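Local coordinates for protein 2-Cys Peroxiredoxin (Plasmodium vivax SaI-1, PDB 2I81) that probably reduces hydrogen peroxide and organic hydroperoxides through paired redox-active cysteines, as other typical 2-Cys peroxiredoxins do, at residues 176-187 against 192-201. Residues are numbered along the deposited sequence; the frame is centred on the assembly and turned at random.
Sequences DAIQHHEKYGDV and WQKGKVSMKP
The benzene part of the Trp-192 indole lies against the last turns of helix 168-184, its CZ3 3.5 Å from Ala-177 CA and its CE3 beside the Ala-177 methyl group. With CG anti to the backbone N (chi1 -166°), the His-180 imidazole comes to lie between two rings: Trp-192 CZ2 sits over the rim of one face, 3.5 Å from His-180 CD2, and Tyr-184 CD1 over the centre of the other. The His-180 and Trp-192 planes are inclined at 50°, an oblique pairing. This is the C-terminal arm of a typical 2-Cys peroxiredoxin, which turns at Gly-185, runs back as far as Trp-192, then heads again toward the helix end. There Val-187 N donates almost linearly to Met-199 O in a single antiparallel bridge, whose return bond from Met-199 N to Val-187 O is weak; Val-187 packs on Val-67 and Met-199 on Phe-66, both of the second subunit. Ser-198 OG donates to the anti side of Asp-186 OD2 (2.6 Å), 22° out of the carboxylate plane, while Asp-186 O lies in the His-181 ring plane, 2.8 Å from His-181 ND1, which stands above the carbonyl plane. The extended Lys-194 chain crosses Asp-176, but its salt bridge is long (NZ to OD1 3.8 Å); Arg-85 is the stronger partner.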
ATOM      1  N   ASP A 176       8.125  14.605  46.683  1.00 27.38           N
ATOM      2  CA  ASP A 176       7.469  15.442  47.686  1.00 28.82           C
ATOM      3  C   ASP A 176       6.461  16.412  47.069  1.00 28.97           C
ATOM      4  O   ASP A 176       5.374  16.605  47.615  1.00 32.52           O
ATOM      5  CB  ASP A 176       8.504  16.211  48.515  1.00 29.38           C
ATOM      6  CG  ASP A 176       9.202  15.337  49.545  1.00 31.02           C
ATOM      7  OD1 ASP A 176       8.673  14.258  49.888  1.00 32.60           O
ATOM      8  OD2 ASP A 176      10.285  15.737  50.023  1.00 27.71           O
ATOM      9  N   ALA A 177       6.828  17.010  45.936  1.00 27.65           N
ATOM     10  CA  ALA A 177       5.966  17.969  45.240  1.00 25.91           C
ATOM     11  C   ALA A 177       4.713  17.315  44.661  1.00 25.98           C
ATOM     12  O   ALA A 177       3.618  17.878  44.745  1.00 25.43           O
ATOM     13  CB  ALA A 177       6.747  18.695  44.150  1.00 25.10           C
ATOM     14  N   ILE A 178       4.886  16.131  44.076  1.00 25.86           N
ATOM     15  CA  ILE A 178       3.782  15.363  43.493  1.00 27.69           C
ATOM     16  C   ILE A 178       2.805  14.896  44.570  1.00 29.47           C
ATOM     17  O   ILE A 178       1.586  15.004  44.404  1.00 29.62           O
ATOM     18  CB  ILE A 178       4.301  14.157  42.663  1.00 28.21           C
ATOM     19  CG1 ILE A 178       5.028  14.659  41.413  1.00 26.44           C
ATOM     20  CG2 ILE A 178       3.151  13.226  42.253  1.00 25.16           C
ATOM     21  CD1 ILE A 178       5.971  13.667  40.795  1.00 26.33           C
ATOM     22  N   GLN A 179       3.350  14.391  45.675  1.00 29.75           N
ATOM     23  CA  GLN A 179       2.539  13.908  46.790  1.00 30.84           C
ATOM     24  C   GLN A 179       1.836  15.050  47.523  1.00 30.88           C
ATOM     25  O   GLN A 179       0.747  14.860  48.074  1.00 30.29           O
ATOM     26  CB  GLN A 179       3.382  13.065  47.750  1.00 30.11           C
ATOM     27  CG  GLN A 179       3.810  11.731  47.145  1.00 31.18           C
ATOM     28  CD  GLN A 179       4.673  10.890  48.066  1.00 30.50           C
ATOM     29  OE1 GLN A 179       5.272  11.391  49.020  1.00 32.05           O
ATOM     30  NE2 GLN A 179       4.746   9.597  47.778  1.00 26.00           N
ATOM     31  N   HIS A 180       2.458  16.230  47.519  1.00 31.64           N
ATOM     32  CA  HIS A 180       1.829  17.432  48.065  1.00 33.00           C
ATOM     33  C   HIS A 180       0.617  17.839  47.229  1.00 32.65           C
ATOM     34  O   HIS A 180      -0.449  18.125  47.780  1.00 32.13           O
ATOM     35  CB  HIS A 180       2.826  18.589  48.150  1.00 34.11           C
ATOM     36  CG  HIS A 180       2.349  19.734  48.990  1.00 38.56           C
ATOM     37  ND1 HIS A 180       1.685  20.819  48.462  1.00 35.53           N
ATOM     38  CD2 HIS A 180       2.435  19.955  50.322  1.00 39.86           C
ATOM     39  CE1 HIS A 180       1.384  21.663  49.433  1.00 39.57           C
ATOM     40  NE2 HIS A 180       1.829  21.163  50.572  1.00 38.34           N
ATOM     41  N   HIS A 181       0.783  17.859  45.906  1.00 33.54           N
ATOM     42  CA  HIS A 181      -0.317  18.183  44.991  1.00 34.19           C
ATOM     43  C   HIS A 181      -1.471  17.181  45.075  1.00 35.21           C
ATOM     44  O   HIS A 181      -2.637  17.571  44.996  1.00 34.00           O
ATOM     45  CB  HIS A 181       0.178  18.305  43.543  1.00 34.14           C
ATOM     46  CG  HIS A 181      -0.928  18.367  42.533  1.00 33.69           C
ATOM     47  ND1 HIS A 181      -1.749  19.465  42.391  1.00 32.42           N
ATOM     48  CD2 HIS A 181      -1.358  17.457  41.627  1.00 31.35           C
ATOM     49  CE1 HIS A 181      -2.632  19.232  41.437  1.00 33.53           C
ATOM     50  NE2 HIS A 181      -2.417  18.021  40.956  1.00 32.27           N
ATOM     51  N   GLU A 182      -1.143  15.898  45.228  1.00 36.34           N
ATOM     52  CA  GLU A 182      -2.153  14.839  45.332  1.00 39.98           C
ATOM     53  C   GLU A 182      -3.029  15.001  46.568  1.00 41.23           C
ATOM     54  O   GLU A 182      -4.247  14.813  46.509  1.00 40.78           O
ATOM     55  CB  GLU A 182      -1.487  13.463  45.363  1.00 39.47           C
ATOM     56  CG  GLU A 182      -1.076  12.925  44.003  1.00 41.02           C
ATOM     57  CD  GLU A 182      -0.209  11.683  44.109  1.00 41.93           C
ATOM     58  OE1 GLU A 182       0.584  11.585  45.072  1.00 46.65           O
ATOM     59  OE2 GLU A 182      -0.313  10.806  43.223  1.00 45.48           O
ATOM     60  N   LYS A 183      -2.391  15.353  47.681  1.00 43.34           N
ATOM     61  CA  LYS A 183      -3.058  15.492  48.969  1.00 46.36           C
ATOM     62  C   LYS A 183      -3.907  16.764  49.044  1.00 46.54           C
ATOM     63  O   LYS A 183      -5.053  16.718  49.504  1.00 46.68           O
ATOM     64  CB  LYS A 183      -2.019  15.469  50.100  1.00 45.84           C
ATOM     65  CG  LYS A 183      -2.596  15.532  51.519  1.00 52.14           C
ATOM     66  CD  LYS A 183      -2.773  14.147  52.147  1.00 57.69           C
ATOM     67  CE  LYS A 183      -1.459  13.589  52.698  1.00 63.10           C
ATOM     68  NZ  LYS A 183      -0.896  14.416  53.822  1.00 69.61           N
ATOM     69  N   TYR A 184      -3.353  17.887  48.588  1.00 46.75           N
ATOM     70  CA  TYR A 184      -4.008  19.186  48.773  1.00 48.10           C
ATOM     71  C   TYR A 184      -4.744  19.713  47.543  1.00 47.41           C
ATOM     72  O   TYR A 184      -5.767  20.387  47.676  1.00 47.69           O
ATOM     73  CB  TYR A 184      -3.012  20.229  49.299  1.00 49.54           C
ATOM     74  CG  TYR A 184      -2.399  19.836  50.622  1.00 53.20           C
ATOM     75  CD1 TYR A 184      -1.201  19.126  50.668  1.00 53.63           C
ATOM     76  CD2 TYR A 184      -3.028  20.148  51.827  1.00 56.21           C
ATOM     77  CE1 TYR A 184      -0.636  18.746  51.874  1.00 55.61           C
ATOM     78  CE2 TYR A 184      -2.470  19.773  53.043  1.00 57.48           C
ATOM     79  CZ  TYR A 184      -1.274  19.072  53.056  1.00 56.72           C
ATOM     80  OH  TYR A 184      -0.712  18.699  54.252  1.00 56.90           O
ATOM     81  N   GLY A 185      -4.232  19.404  46.356  1.00 45.84           N
ATOM     82  CA  GLY A 185      -4.766  19.985  45.125  1.00 43.00           C
ATOM     83  C   GLY A 185      -4.035  21.273  44.802  1.00 41.51           C
ATOM     84  O   GLY A 185      -4.189  21.832  43.712  1.00 42.51           O
ATOM     85  N   ASP A 186      -3.247  21.741  45.771  1.00 40.43           N
ATOM     86  CA  ASP A 186      -2.337  22.863  45.589  1.00 39.95           C
ATOM     87  C   ASP A 186      -1.310  22.552  44.513  1.00 38.70           C
ATOM     88  O   ASP A 186      -0.952  21.395  44.285  1.00 38.33           O
ATOM     89  CB  ASP A 186      -1.611  23.188  46.901  1.00 40.42           C
ATOM     90  CG  ASP A 186      -2.318  24.255  47.721  1.00 41.64           C
ATOM     91  OD1 ASP A 186      -3.564  24.226  47.811  1.00 44.93           O
ATOM     92  OD2 ASP A 186      -1.620  25.123  48.289  1.00 46.07           O
ATOM     93  N   VAL A 187      -0.841  23.607  43.861  1.00 37.95           N
ATOM     94  CA  VAL A 187       0.168  23.521  42.820  1.00 38.47           C
ATOM     95  C   VAL A 187       1.523  23.963  43.395  1.00 39.38           C
ATOM     96  O   VAL A 187       1.586  24.903  44.193  1.00 39.52           O
ATOM     97  CB  VAL A 187      -0.286  24.348  41.583  1.00 37.42           C
ATOM     98  CG1 VAL A 187       0.679  25.478  41.252  1.00 37.86           C
ATOM     99  CG2 VAL A 187      -0.546  23.438  40.387  1.00 37.92           C
ATOM    100  N   TRP A 192      10.173  24.533  45.004  1.00 41.34           N
ATOM    101  CA  TRP A 192       9.388  24.183  46.193  1.00 42.88           C
ATOM    102  C   TRP A 192       9.996  23.043  47.020  1.00 44.53           C
ATOM    103  O   TRP A 192      10.296  21.976  46.484  1.00 45.02           O
ATOM    104  CB  TRP A 192       7.952  23.831  45.786  1.00 41.66           C
ATOM    105  CG  TRP A 192       7.047  23.504  46.939  1.00 40.69           C
ATOM    106  CD1 TRP A 192       6.266  24.378  47.638  1.00 41.16           C
ATOM    107  CD2 TRP A 192       6.825  22.212  47.524  1.00 40.30           C
ATOM    108  NE1 TRP A 192       5.574  23.715  48.622  1.00 40.66           N
ATOM    109  CE2 TRP A 192       5.897  22.384  48.574  1.00 37.98           C
ATOM    110  CE3 TRP A 192       7.322  20.927  47.264  1.00 42.17           C
ATOM    111  CZ2 TRP A 192       5.457  21.321  49.368  1.00 40.74           C
ATOM    112  CZ3 TRP A 192       6.884  19.869  48.055  1.00 41.08           C
ATOM    113  CH2 TRP A 192       5.959  20.075  49.091  1.00 41.41           C
ATOM    114  N   GLN A 193      10.171  23.282  48.321  1.00 46.32           N
ATOM    115  CA  GLN A 193      10.512  22.219  49.275  1.00 47.90           C
ATOM    116  C   GLN A 193       9.351  22.012  50.234  1.00 48.20           C
ATOM    117  O   GLN A 193       8.383  22.774  50.228  1.00 47.74           O
ATOM    118  CB  GLN A 193      11.737  22.578  50.130  1.00 48.06           C
ATOM    119  CG  GLN A 193      12.818  23.408  49.467  1.00 51.93           C
ATOM    120  CD  GLN A 193      13.643  22.623  48.471  1.00 55.21           C
ATOM    121  OE1 GLN A 193      13.872  21.422  48.633  1.00 57.96           O
ATOM    122  NE2 GLN A 193      14.105  23.306  47.430  1.00 55.77           N
ATOM    123  N   LYS A 194       9.465  20.982  51.068  1.00 49.20           N
ATOM    124  CA  LYS A 194       8.694  20.915  52.298  1.00 51.12           C
ATOM    125  C   LYS A 194       9.465  21.709  53.352  1.00 52.18           C
ATOM    126  O   LYS A 194      10.674  21.514  53.506  1.00 52.21           O
ATOM    127  CB  LYS A 194       8.553  19.471  52.775  1.00 50.89           C
ATOM    128  CG  LYS A 194       7.767  18.569  51.834  1.00 54.50           C
ATOM    129  CD  LYS A 194       7.572  17.209  52.476  1.00 60.00           C
ATOM    130  CE  LYS A 194       6.340  16.508  51.907  1.00 63.09           C
ATOM    131  NZ  LYS A 194       6.144  15.167  52.522  1.00 67.69           N
ATOM    132  N   GLY A 195       8.799  22.613  54.069  1.00 54.00           N
ATOM    133  CA  GLY A 195       7.418  22.986  53.812  1.00 54.48           C
ATOM    134  C   GLY A 195       7.373  24.434  53.373  1.00 54.87           C
ATOM    135  O   GLY A 195       6.918  25.307  54.118  1.00 54.74           O
ATOM    136  N   LYS A 196       7.875  24.689  52.165  1.00 55.31           N
ATOM    137  CA  LYS A 196       7.763  26.005  51.543  1.00 55.66           C
ATOM    138  C   LYS A 196       6.315  26.249  51.122  1.00 54.87           C
ATOM    139  O   LYS A 196       5.516  25.309  51.040  1.00 54.04           O
ATOM    140  CB  LYS A 196       8.711  26.130  50.345  1.00 55.59           C
ATOM    141  CG  LYS A 196      10.157  26.451  50.725  1.00 56.71           C
ATOM    142  CD  LYS A 196      11.069  26.619  49.507  1.00 57.51           C
ATOM    143  CE  LYS A 196      10.934  27.994  48.853  1.00 61.64           C
ATOM    144  NZ  LYS A 196       9.849  28.032  47.812  1.00 63.82           N
ATOM    145  N   VAL A 197       5.980  27.510  50.864  1.00 54.06           N
ATOM    146  CA  VAL A 197       4.604  27.899  50.551  1.00 53.70           C
ATOM    147  C   VAL A 197       4.163  27.440  49.153  1.00 53.01           C
ATOM    148  O   VAL A 197       4.839  27.701  48.155  1.00 52.36           O
ATOM    149  CB  VAL A 197       4.366  29.430  50.780  1.00 54.11           C
ATOM    150  CG1 VAL A 197       5.351  30.285  49.980  1.00 55.83           C
ATOM    151  CG2 VAL A 197       2.917  29.823  50.490  1.00 54.33           C
ATOM    152  N   SER A 198       3.033  26.736  49.111  1.00 52.29           N
ATOM    153  CA  SER A 198       2.435  26.275  47.859  1.00 51.70           C
ATOM    154  C   SER A 198       1.405  27.279  47.332  1.00 51.50           C
ATOM    155  O   SER A 198       1.371  28.430  47.776  1.00 51.54           O
ATOM    156  CB  SER A 198       1.817  24.884  48.037  1.00 52.06           C
ATOM    157  OG  SER A 198       0.870  24.874  49.092  1.00 50.96           O
ATOM    158  N   MET A 199       0.566  26.841  46.394  1.00 50.52           N
ATOM    159  CA  MET A 199      -0.306  27.745  45.645  1.00 49.70           C
ATOM    160  C   MET A 199      -1.548  27.033  45.106  1.00 50.69           C
ATOM    161  O   MET A 199      -1.440  25.963  44.508  1.00 49.73           O
ATOM    162  CB  MET A 199       0.487  28.349  44.481  1.00 49.60           C
ATOM    163  CG  MET A 199      -0.289  29.283  43.562  1.00 48.45           C
ATOM    164  SD  MET A 199       0.428  29.401  41.907  1.00 48.02           S
ATOM    165  CE  MET A 199       2.110  29.929  42.272  1.00 44.14           C
ATOM    166  N   LYS A 200      -2.719  27.632  45.311  1.00 51.02           N
ATOM    167  CA  LYS A 200      -3.951  27.130  44.695  1.00 53.21           C
ATOM    168  C   LYS A 200      -4.010  27.520  43.211  1.00 52.38           C
ATOM    169  O   LYS A 200      -3.717  28.668  42.863  1.00 51.20           O
ATOM    170  CB  LYS A 200      -5.200  27.604  45.457  1.00 53.57           C
ATOM    171  CG  LYS A 200      -5.260  29.102  45.772  1.00 56.91           C
ATOM    172  CD  LYS A 200      -6.540  29.478  46.517  1.00 57.51           C
ATOM    173  CE  LYS A 200      -6.469  29.123  47.999  1.00 63.92           C
ATOM    174  NZ  LYS A 200      -7.714  29.508  48.723  1.00 60.71           N
ATOM    175  N   PRO A 201      -4.378  26.562  42.330  1.00 52.13           N
ATOM    176  CA  PRO A 201      -4.395  26.804  40.884  1.00 52.07           C
ATOM    177  C   PRO A 201      -5.576  27.672  40.439  1.00 50.95           C
ATOM    178  O   PRO A 201      -6.489  27.200  39.754  1.00 51.40           O
ATOM    179  CB  PRO A 201      -4.485  25.392  40.293  1.00 52.21           C
ATOM    180  CG  PRO A 201      -5.179  24.595  41.332  1.00 51.82           C
ATOM    181  CD  PRO A 201      -4.795  25.185  42.663  1.00 51.80           C
TER